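Local coordinates for lipoprotein (Clostridium difficile, PDB 4OTE), which probably binds methionine outside the membrane for uptake, as a lipid-anchored periplasmic-binding-protein relative, and is seen here holding selenomethionine and zinc ions, at residues Gly126-Pro131 with Lys140-Asn145; Val84-Leu89 with Ile236-Phe241; Glu21-Leu26 with Asp218-Asp223; Asp104-Ser109 with Ala168-Thr173. All blocks are in the same frame, centred on the assembly; numbering follows the deposited sequence.

Interaction 1 of 4, residues Gly126-Pro131 with Lys140-Asn145; sequences GLLTLP and KDIIEN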
# COMPACT_ATOMS: atom_id res chain seq x y z
N GLY A 126 -0.36 -21.94 6.54
CA GLY A 126 0.19 -23.12 7.22
C GLY A 126 1.70 -23.20 7.32
O GLY A 126 2.23 -24.24 7.71
N LEU A 127 2.40 -22.11 7.00
CA LEU A 127 3.87 -22.10 7.04
C LEU A 127 4.46 -21.96 8.44
O LEU A 127 5.60 -22.34 8.66
CB LEU A 127 4.43 -21.01 6.12
CG LEU A 127 5.10 -21.52 4.83
CD1 LEU A 127 4.53 -20.82 3.61
CD2 LEU A 127 6.61 -21.35 4.90
N LEU A 128 3.68 -21.41 9.37
CA LEU A 128 4.13 -21.26 10.76
C LEU A 128 2.94 -21.01 11.70
O LEU A 128 1.82 -20.84 11.24
CB LEU A 128 5.17 -20.14 10.88
CG LEU A 128 4.87 -18.80 10.19
CD1 LEU A 128 3.77 -18.03 10.90
CD2 LEU A 128 6.13 -17.95 10.11
N THR A 129 3.19 -21.00 13.00
CA THR A 129 2.15 -20.71 13.99
C THR A 129 2.59 -19.59 14.93
O THR A 129 3.77 -19.48 15.27
CB THR A 129 1.78 -21.96 14.82
OG1 THR A 129 2.92 -22.40 15.57
CG2 THR A 129 1.29 -23.08 13.92
N LEU A 130 1.62 -18.77 15.33
CA LEU A 130 1.87 -17.61 16.20
C LEU A 130 0.95 -17.68 17.42
O LEU A 130 -0.01 -18.45 17.42
CB LEU A 130 1.60 -16.33 15.41
CG LEU A 130 2.54 -16.05 14.24
CD1 LEU A 130 1.88 -15.14 13.21
CD2 LEU A 130 3.85 -15.46 14.73
N PRO A 131 1.25 -16.89 18.47
CA PRO A 131 0.34 -16.84 19.61
C PRO A 131 -1.01 -16.21 19.26
O PRO A 131 -1.09 -15.37 18.37
CB PRO A 131 1.09 -15.97 20.63
CG PRO A 131 2.10 -15.22 19.84
CD PRO A 131 2.49 -16.14 18.73
N LYS A 140 10.41 -13.21 16.53
CA LYS A 140 10.69 -13.73 17.87
C LYS A 140 9.52 -14.53 18.45
O LYS A 140 9.72 -15.40 19.30
CB LYS A 140 11.04 -12.58 18.82
N ASP A 141 8.30 -14.25 17.98
CA ASP A 141 7.08 -14.84 18.54
C ASP A 141 6.60 -16.09 17.81
O ASP A 141 5.54 -16.62 18.12
CB ASP A 141 5.96 -13.79 18.54
CG ASP A 141 6.39 -12.48 19.18
OD1 ASP A 141 7.04 -12.53 20.24
OD2 ASP A 141 6.08 -11.41 18.61
N ILE A 142 7.37 -16.56 16.83
CA ILE A 142 6.99 -17.75 16.06
C ILE A 142 7.07 -18.99 16.95
O ILE A 142 8.13 -19.33 17.47
CB ILE A 142 7.89 -17.93 14.82
CG1 ILE A 142 7.61 -16.81 13.81
CG2 ILE A 142 7.65 -19.30 14.18
CD1 ILE A 142 8.65 -16.70 12.71
N ILE A 143 5.93 -19.67 17.11
CA ILE A 143 5.86 -20.88 17.92
C ILE A 143 6.42 -22.06 17.13
O ILE A 143 7.48 -22.59 17.47
CB ILE A 143 4.42 -21.16 18.42
CG1 ILE A 143 3.96 -20.02 19.33
CG2 ILE A 143 4.35 -22.49 19.16
CD1 ILE A 143 2.51 -20.10 19.75
N GLU A 144 5.72 -22.46 16.07
CA GLU A 144 6.19 -23.53 15.19
C GLU A 144 6.65 -22.98 13.85
O GLU A 144 6.04 -22.06 13.30
CB GLU A 144 5.10 -24.59 14.99
CG GLU A 144 4.60 -25.20 16.28
CD GLU A 144 3.72 -26.42 16.06
OE1 GLU A 144 2.93 -26.41 15.09
OE2 GLU A 144 3.82 -27.37 16.86
N ASN A 145 7.72 -23.56 13.32
CA ASN A 145 8.33 -23.12 12.08
C ASN A 145 8.90 -24.34 11.34
O ASN A 145 10.11 -24.48 11.20
CB ASN A 145 9.43 -22.09 12.37
CG ASN A 145 9.97 -21.41 11.12
OD1 ASN A 145 9.62 -21.78 9.99
ND2 ASN A 145 10.82 -20.42 11.31

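Interaction 2 of 4, residues Val84-Leu89 with Ile236-Phe241; sequences VCPAIL and IVIPTF. With MSE (selenomethionine), chain C.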
# COMPACT_ATOMS: atom_id res chain seq x y z
N VAL A 84 -8.02 -1.56 -2.79
CA VAL A 84 -7.10 -2.36 -1.99
C VAL A 84 -5.91 -2.77 -2.85
O VAL A 84 -6.06 -2.98 -4.05
CB VAL A 84 -7.79 -3.63 -1.45
CG1 VAL A 84 -6.94 -4.27 -0.37
CG2 VAL A 84 -9.18 -3.31 -0.91
N CYS A 85 -4.75 -2.88 -2.22
CA CYS A 85 -3.53 -3.29 -2.87
C CYS A 85 -2.96 -4.46 -2.06
O CYS A 85 -2.04 -4.26 -1.26
CB CYS A 85 -2.52 -2.14 -2.92
SG CYS A 85 -3.08 -0.66 -3.80
N PRO A 86 -3.53 -5.66 -2.24
CA PRO A 86 -3.09 -6.80 -1.43
C PRO A 86 -1.59 -7.01 -1.53
O PRO A 86 -1.02 -6.91 -2.62
CB PRO A 86 -3.83 -7.99 -2.06
CG PRO A 86 -4.99 -7.40 -2.78
CD PRO A 86 -4.55 -6.04 -3.23
N ALA A 87 -0.96 -7.29 -0.39
CA ALA A 87 0.46 -7.64 -0.37
C ALA A 87 0.68 -8.87 -1.22
O ALA A 87 -0.10 -9.81 -1.18
CB ALA A 87 0.92 -7.89 1.06
N ILE A 88 1.75 -8.85 -2.01
CA ILE A 88 2.09 -9.97 -2.87
C ILE A 88 3.47 -10.48 -2.49
O ILE A 88 4.40 -9.70 -2.28
CB ILE A 88 2.05 -9.57 -4.37
CG1 ILE A 88 0.59 -9.31 -4.78
CG2 ILE A 88 2.64 -10.68 -5.24
CD1 ILE A 88 0.45 -8.65 -6.13
N LEU A 89 3.59 -11.80 -2.38
CA LEU A 89 4.86 -12.46 -2.10
C LEU A 89 5.52 -12.78 -3.44
O LEU A 89 4.96 -13.53 -4.24
CB LEU A 89 4.63 -13.73 -1.28
CG LEU A 89 5.86 -14.50 -0.76
CD1 LEU A 89 6.70 -13.64 0.16
CD2 LEU A 89 5.43 -15.77 -0.05
N ILE A 236 -4.38 -6.75 -9.34
CA ILE A 236 -3.48 -6.43 -8.22
C ILE A 236 -3.89 -5.18 -7.44
O ILE A 236 -3.49 -5.01 -6.30
CB ILE A 236 -1.99 -6.34 -8.65
CG1 ILE A 236 -1.73 -5.14 -9.57
CG2 ILE A 236 -1.56 -7.63 -9.34
CD1 ILE A 236 -0.25 -4.84 -9.75
N VAL A 237 -4.68 -4.31 -8.06
CA VAL A 237 -5.33 -3.21 -7.35
C VAL A 237 -6.83 -3.37 -7.56
O VAL A 237 -7.29 -3.33 -8.69
CB VAL A 237 -4.86 -1.83 -7.86
CG1 VAL A 237 -5.52 -0.71 -7.07
CG2 VAL A 237 -3.34 -1.72 -7.77
N ILE A 238 -7.58 -3.56 -6.48
CA ILE A 238 -9.01 -3.87 -6.59
C ILE A 238 -9.86 -2.74 -6.01
O ILE A 238 -9.73 -2.42 -4.84
CB ILE A 238 -9.39 -5.18 -5.85
CG1 ILE A 238 -8.54 -6.35 -6.37
CG2 ILE A 238 -10.87 -5.48 -6.03
CD1 ILE A 238 -7.22 -6.52 -5.65
N PRO A 239 -10.74 -2.14 -6.84
CA PRO A 239 -11.63 -1.07 -6.36
C PRO A 239 -12.56 -1.53 -5.24
O PRO A 239 -12.99 -2.68 -5.24
CB PRO A 239 -12.46 -0.71 -7.60
CG PRO A 239 -11.70 -1.25 -8.76
CD PRO A 239 -10.98 -2.46 -8.26
N THR A 240 -12.84 -0.63 -4.30
CA THR A 240 -13.82 -0.89 -3.25
C THR A 240 -15.01 0.05 -3.41
O THR A 240 -15.57 0.53 -2.42
CB THR A 240 -13.21 -0.71 -1.84
OG1 THR A 240 -12.77 0.64 -1.67
CG2 THR A 240 -12.03 -1.65 -1.64
N PHE A 241 -15.39 0.31 -4.65
CA PHE A 241 -16.56 1.14 -4.96
C PHE A 241 -17.12 0.73 -6.32
O PHE A 241 -16.45 0.02 -7.08
CB PHE A 241 -16.19 2.63 -4.96
CG PHE A 241 -15.20 3.02 -6.03
CD1 PHE A 241 -15.64 3.43 -7.28
CD2 PHE A 241 -13.84 2.97 -5.78
CE1 PHE A 241 -14.73 3.78 -8.26
CE2 PHE A 241 -12.93 3.32 -6.76
CZ PHE A 241 -13.37 3.72 -8.00
OXT PHE A 241 -18.24 1.09 -6.70
N MSE C . -0.24 0.64 -1.26
CA MSE C . 0.18 0.23 0.12
C MSE C . -0.61 -0.96 0.54
O MSE C . -1.85 -0.92 0.53
OXT MSE C . -0.02 -1.98 0.89
CB MSE C . -0.02 1.34 1.16
CG MSE C . 0.57 0.95 2.52
SE MSE C . 0.13 2.31 3.88
CE MSE C . 1.34 3.71 3.23

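Interaction 3 of 4, residues Glu21-Leu26 with Asp218-Asp223; sequences EELKPL and DVLTSD. With ZN (zinc ion), chain H; ZN (zinc ion), chain G.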
# COMPACT_ATOMS: atom_id res chain seq x y z
N GLU A 21 -3.40 11.42 -12.52
CA GLU A 21 -2.99 12.01 -13.79
C GLU A 21 -4.02 11.76 -14.88
O GLU A 21 -4.36 12.66 -15.64
CB GLU A 21 -1.63 11.46 -14.26
CG GLU A 21 -0.42 11.91 -13.44
CD GLU A 21 -0.02 13.36 -13.66
OE1 GLU A 21 -0.67 14.06 -14.47
OE2 GLU A 21 0.96 13.81 -13.03
N GLU A 22 -4.53 10.53 -14.94
CA GLU A 22 -5.54 10.16 -15.94
C GLU A 22 -6.92 10.74 -15.63
O GLU A 22 -7.78 10.75 -16.49
CB GLU A 22 -5.61 8.64 -16.09
CG GLU A 22 -4.35 8.02 -16.67
CD GLU A 22 -4.12 8.38 -18.13
OE1 GLU A 22 -5.06 8.82 -18.81
OE2 GLU A 22 -2.98 8.22 -18.61
N LEU A 23 -7.12 11.23 -14.41
CA LEU A 23 -8.37 11.88 -14.01
C LEU A 23 -8.34 13.41 -14.14
O LEU A 23 -9.34 14.07 -13.84
CB LEU A 23 -8.73 11.50 -12.57
CG LEU A 23 -9.21 10.06 -12.37
CD1 LEU A 23 -9.23 9.71 -10.89
CD2 LEU A 23 -10.58 9.85 -13.00
N LYS A 24 -7.21 13.97 -14.58
CA LYS A 24 -7.08 15.42 -14.77
C LYS A 24 -8.20 16.04 -15.60
O LYS A 24 -8.79 17.03 -15.19
CB LYS A 24 -5.75 15.77 -15.46
CG LYS A 24 -4.63 16.20 -14.55
CD LYS A 24 -3.45 16.61 -15.40
CE LYS A 24 -2.23 16.90 -14.57
NZ LYS A 24 -1.05 17.10 -15.46
N PRO A 25 -8.47 15.48 -16.80
CA PRO A 25 -9.52 16.04 -17.64
C PRO A 25 -10.89 16.08 -16.96
O PRO A 25 -11.65 17.02 -17.16
CB PRO A 25 -9.56 15.10 -18.85
CG PRO A 25 -8.27 14.36 -18.83
CD PRO A 25 -7.90 14.25 -17.38
N LEU A 26 -11.18 15.05 -16.16
CA LEU A 26 -12.44 14.98 -15.43
C LEU A 26 -12.48 16.04 -14.33
O LEU A 26 -13.52 16.63 -14.07
CB LEU A 26 -12.63 13.58 -14.83
CG LEU A 26 -14.02 13.21 -14.33
CD1 LEU A 26 -15.08 13.48 -15.39
CD2 LEU A 26 -14.04 11.74 -13.93
N ASP A 218 -15.20 12.74 -5.59
CA ASP A 218 -16.17 12.48 -6.66
C ASP A 218 -15.49 11.79 -7.83
O ASP A 218 -15.91 10.71 -8.25
CB ASP A 218 -16.85 13.77 -7.13
CG ASP A 218 -18.05 14.15 -6.28
OD1 ASP A 218 -18.43 13.35 -5.39
OD2 ASP A 218 -18.63 15.23 -6.52
N VAL A 219 -14.42 12.39 -8.35
CA VAL A 219 -13.75 11.82 -9.53
C VAL A 219 -13.05 10.50 -9.19
O VAL A 219 -12.98 9.62 -10.05
CB VAL A 219 -12.76 12.80 -10.20
CG1 VAL A 219 -13.45 14.12 -10.52
CG2 VAL A 219 -11.52 13.02 -9.36
N LEU A 220 -12.57 10.35 -7.96
CA LEU A 220 -11.84 9.14 -7.57
C LEU A 220 -12.74 7.92 -7.34
O LEU A 220 -12.25 6.80 -7.32
CB LEU A 220 -10.97 9.39 -6.33
CG LEU A 220 -9.60 10.02 -6.61
CD1 LEU A 220 -9.05 10.67 -5.35
CD2 LEU A 220 -8.63 8.99 -7.16
N THR A 221 -14.04 8.15 -7.18
CA THR A 221 -15.02 7.08 -7.08
C THR A 221 -15.90 7.00 -8.34
O THR A 221 -16.94 6.35 -8.33
CB THR A 221 -15.91 7.24 -5.83
OG1 THR A 221 -16.53 8.53 -5.85
CG2 THR A 221 -15.08 7.11 -4.57
N SER A 222 -15.47 7.65 -9.42
CA SER A 222 -16.23 7.67 -10.67
C SER A 222 -16.10 6.36 -11.44
O SER A 222 -15.19 5.58 -11.18
CB SER A 222 -15.75 8.82 -11.57
OG SER A 222 -14.41 8.60 -12.00
N ASP A 223 -16.98 6.15 -12.41
CA ASP A 223 -16.86 5.02 -13.32
C ASP A 223 -15.54 5.05 -14.09
O ASP A 223 -14.95 4.01 -14.37
CB ASP A 223 -18.03 4.99 -14.32
CG ASP A 223 -19.36 4.66 -13.67
OD1 ASP A 223 -19.40 4.21 -12.50
OD2 ASP A 223 -20.39 4.83 -14.34
ZN ZN H . 1.58 15.64 -13.64
ZN ZN G . -1.10 8.16 -17.82

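Interaction 4 of 4, residues Asp104-Ser109 with Ala168-Thr173; sequences DTIAIS and AAFIDT. With MSE (selenomethionine), chain C.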
# COMPACT_ATOMS: atom_id res chain seq x y z
N ASP A 104 15.54 -21.46 3.82
CA ASP A 104 15.00 -20.42 2.95
C ASP A 104 14.75 -19.12 3.72
O ASP A 104 14.39 -19.13 4.90
CB ASP A 104 13.70 -20.88 2.28
CG ASP A 104 13.93 -21.90 1.17
OD1 ASP A 104 15.09 -22.27 0.90
OD2 ASP A 104 12.94 -22.33 0.55
N THR A 105 14.94 -18.00 3.03
CA THR A 105 14.82 -16.68 3.64
C THR A 105 13.68 -15.88 3.00
O THR A 105 13.54 -15.85 1.78
CB THR A 105 16.13 -15.89 3.48
OG1 THR A 105 16.44 -15.75 2.09
CG2 THR A 105 17.28 -16.61 4.17
N ILE A 106 12.88 -15.23 3.85
CA ILE A 106 11.85 -14.30 3.38
C ILE A 106 12.20 -12.89 3.83
O ILE A 106 12.40 -12.64 5.02
CB ILE A 106 10.44 -14.70 3.89
CG1 ILE A 106 10.04 -16.07 3.33
CG2 ILE A 106 9.40 -13.65 3.48
CD1 ILE A 106 8.69 -16.57 3.80
N ALA A 107 12.28 -11.96 2.87
CA ALA A 107 12.49 -10.55 3.18
C ALA A 107 11.16 -9.89 3.55
O ALA A 107 10.16 -10.07 2.86
CB ALA A 107 13.12 -9.83 1.99
N ILE A 108 11.17 -9.13 4.64
CA ILE A 108 9.98 -8.47 5.17
C ILE A 108 10.33 -7.04 5.60
O ILE A 108 11.47 -6.76 5.99
CB ILE A 108 9.40 -9.25 6.37
CG1 ILE A 108 8.99 -10.66 5.94
CG2 ILE A 108 8.20 -8.55 6.98
CD1 ILE A 108 8.03 -11.33 6.90
N SER A 109 9.35 -6.14 5.55
CA SER A 109 9.52 -4.76 5.99
C SER A 109 9.77 -4.69 7.50
O SER A 109 9.18 -5.44 8.27
CB SER A 109 8.29 -3.93 5.64
OG SER A 109 8.37 -2.63 6.19
N ALA A 168 12.13 -15.51 -1.14
CA ALA A 168 10.93 -14.75 -1.49
C ALA A 168 10.87 -13.44 -0.70
O ALA A 168 11.60 -13.27 0.28
CB ALA A 168 9.69 -15.58 -1.22
N ALA A 169 9.99 -12.53 -1.11
CA ALA A 169 9.84 -11.24 -0.43
C ALA A 169 8.43 -10.65 -0.58
O ALA A 169 7.84 -10.71 -1.66
CB ALA A 169 10.87 -10.25 -0.96
N PHE A 170 7.90 -10.11 0.52
CA PHE A 170 6.64 -9.36 0.51
C PHE A 170 6.93 -7.92 0.07
O PHE A 170 7.72 -7.23 0.71
CB PHE A 170 5.99 -9.34 1.90
CG PHE A 170 5.14 -10.55 2.20
CD1 PHE A 170 3.93 -10.75 1.56
CD2 PHE A 170 5.54 -11.47 3.17
CE1 PHE A 170 3.14 -11.85 1.85
CE2 PHE A 170 4.76 -12.57 3.46
CZ PHE A 170 3.55 -12.76 2.80
N ILE A 171 6.29 -7.48 -1.02
CA ILE A 171 6.53 -6.14 -1.56
C ILE A 171 5.22 -5.42 -1.90
O ILE A 171 4.38 -5.94 -2.66
CB ILE A 171 7.42 -6.18 -2.82
CG1 ILE A 171 8.69 -7.00 -2.56
CG2 ILE A 171 7.79 -4.77 -3.26
CD1 ILE A 171 9.61 -7.12 -3.75
N ASP A 172 5.05 -4.22 -1.34
CA ASP A 172 3.91 -3.36 -1.67
C ASP A 172 3.88 -3.10 -3.17
O ASP A 172 4.91 -2.91 -3.81
CB ASP A 172 4.00 -2.02 -0.94
CG ASP A 172 3.78 -2.15 0.55
OD1 ASP A 172 3.90 -3.27 1.09
OD2 ASP A 172 3.48 -1.12 1.20
N THR A 173 2.68 -3.08 -3.74
CA THR A 173 2.52 -2.81 -5.16
C THR A 173 3.10 -1.44 -5.53
O THR A 173 3.67 -1.29 -6.61
CB THR A 173 1.04 -2.98 -5.59
OG1 THR A 173 0.75 -4.38 -5.65
CG2 THR A 173 0.75 -2.35 -6.96
N MSE C . -0.24 0.64 -1.26
CA MSE C . 0.18 0.23 0.12
C MSE C . -0.61 -0.96 0.54
O MSE C . -1.85 -0.92 0.53
OXT MSE C . -0.02 -1.98 0.89
CB MSE C . -0.02 1.34 1.16
CG MSE C . 0.57 0.95 2.52
SE MSE C . 0.13 2.31 3.88
CE MSE C . 1.34 3.71 3.23

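Interaction 1 of 4, residues Gly126-Pro131 with Lys140-Asn145
Thr129 supplies all three polar links between 126-131 and 140-145, two segments without regular strand, the second starting at the end of a 3-10 turn; their end-to-end directions lie 150° apart. Its backbone N gives a hydrogen bond to Glu144 O at 3.1 Å, and its carbonyl O receives Ile143 N at 2.8 Å. The third bond comes from the side chain: chi1 of 63° sets OG1 between the backbone N and the carbonyl carbon, where Glu144 N donates to it at 2.8 Å, bent to 142° at the hydrogen. One residue thus satisfies two consecutive amides as well as its own N-H and C=O. Several other polar groups are satisfied outside the two segments: Asp141 OD2 accepts from Ser138 N, Leu130 N donates to Glu123 OE2, Asn145 ND2 donates to Ile149 O, and Asn145 OD1 is hydrogen-bonded too. On the apolar side, Leu128 CD2 meets Ile142 CD1 at 3.8 Å, while Ile143 CD1 reaches over the Leu130-Pro131 peptide bond. Gly126 closes helix 112-124 in a Schellman motif; from there Leu130 lies back against Leu119 and Arg120 of that helix, and Leu128 and Ile142 both rest on Phe151 of strand 150-154.

Interaction 2 of 4, residues Val84-Leu89 with Ile236-Phe241
Val84 pairs with Ile238 as an antiparallel hydrogen-bonded pair, the point at which the C-terminal strand 238-239 joins strand 76-84 at the edge of a mixed sheet in this periplasmic-binding-protein fold. Two bonds make the pair: Val84 N to Ile238 O at 2.8 Å, and Ile238 N to Val84 O at 2.9 Å, each with 164° at the hydrogen. The same Val84 O also takes a CA-H...O contact from Val237 CA.

At Cys85 the chain leaves the sheet pairing. Its SG lies 4.1 Å from Val237 CG1, and its CB is the nearest atom of the contact to the bound selenomethionine, 3.7 Å from the ligand O; Cys85 belongs to the pocket, so the residue that follows the strand paired to the C-terminal strand lines the ligand site. Pro86 follows, its ring lying across the end of Ile238, whose CD1 touches both CG and CD. Ile193 packs against Pro86 and Ile238 alike. Beyond Ala87, which is bonded through its backbone to Ala191, the chain enters strand 88-90 of the other sheet, so that 84-89 carries the chain between the two sheets. Ile88 turns back to the C-terminal segment and crosses Ile236 at about a right angle, Ile88 CD1 resting against Ile236 CG2 at 3.9 Å.

Interaction 3 of 4, residues Glu21-Leu26 with Asp218-Asp223
Leu23 and Leu26, one residue at the join of helices 13-22 and 24-29 and one a turn further on, pack against the C-terminal end of helix 211-220. The contact is small, 220 Å² summed over both sides, and its close part is mainly apolar. Leu23 brings both methyls to the opposing segment: CD1 meets Leu220 CD2 at 3.8 Å, the side chains crossing at about a right angle, and CD2 lies 3.8 Å from Val219 O. Leu26, whose chi1 of -165° turns CG away from the backbone N, slides past Val219 in the opposite direction, Leu26 CG standing 4.0 Å from Val219 CG1. Its CD2 extends on to Ser222 OG at 3.7 Å, a van der Waals approach to a hydroxyl already engaged: OG donates to Val219 O at 2.6 Å and, as the N-cap of helix 223-233, accepts from Ala225 N.

Glu21, Glu22 and Lys24 turn to partly exposed surroundings and do not touch 218-223; Glu22 lies instead on Leu228 of helix 223-233. Glu21 OE2 binds one zinc ion, and its OE1 forms a salt bridge with Lys24 NZ that is weak as a hydrogen bond. Glu22 OE2 binds another zinc ion at 2.0 Å, a site it shares with Glu18.

Across these two segments the contact therefore rests on van der Waals packing, with no polar bond between them, while Asp223 pairs with Arg226. Zinc binding is consistent with an ionised Glu21, whose negative charge would also offset the closeness of Lys24 NZ to the ion.

Interaction 4 of 4, residues Asp104-Ser109 with Ala168-Thr173
Ala107 and Ala169 form the apolar centre, their CB atoms 3.7 Å apart on one face of two parallel neighbours, strands 105-109 and 168-171, in the five-stranded mixed sheet of a periplasmic-binding-protein lobe. The axes of the two strands approach to 4.6 Å at an angle of 17°, a normal spacing for neighbouring strands. Ile106 and Ala168 occupy the reverse face, where Ile106 CG2 lies 3.9 Å from Ala168 O. Outward from them, the ring of Phe170 is approached obliquely by Ile106 CG2 at looser range, and Leu122 of helix 112-124 packs on Ile106 and Phe170 together.

The backbone bonds follow the staggered pattern of parallel strands. Ala168 N donates to Thr105 O at 3.3 Å, Ala107 N to Ala168 O at 3.0 Å, and Phe170 N to Ala107 O at 3.3 Å. Ala168 O also receives a CA-H...O contact from Ile106, so two donors of one strand meet this single carbonyl.

The polar edges lie at the two ends. Asp104 OD1 makes a salt bridge with Lys101 NZ. At the far end Asp172 sits at the N-cap position of helix 173-176 but does not use its side chain to cap; its carboxylate instead accepts from the hydroxyl of Tyr42, another pocket residue, and Asp172 OD2 stands 3.6 Å from OXT of the bound selenomethionine.

How the interactions relate
Interactions 2 and 4 share the selenomethionine site: 84-89 brings Cys85 to it and 168-173 brings Asp172, with the centres of the two contacts about 17 Å apart. They also meet directly, Ile88 O accepting a probable hydrogen bond from Ile171 N at 3.2 Å, in keeping with strands 88-90 and 168-171 being antiparallel neighbours in one sheet. Interaction 3 touches interaction 2 through the C-terminal ring, Phe241 CZ lying 3.3 Å from Leu220 O. Interaction 1 touches none of the others; its nearest atoms are about 5 Å from those of interaction 4. Interactions 1 and 3 lie on opposite sides of the chain's centre, their own centres about 44 Å apart.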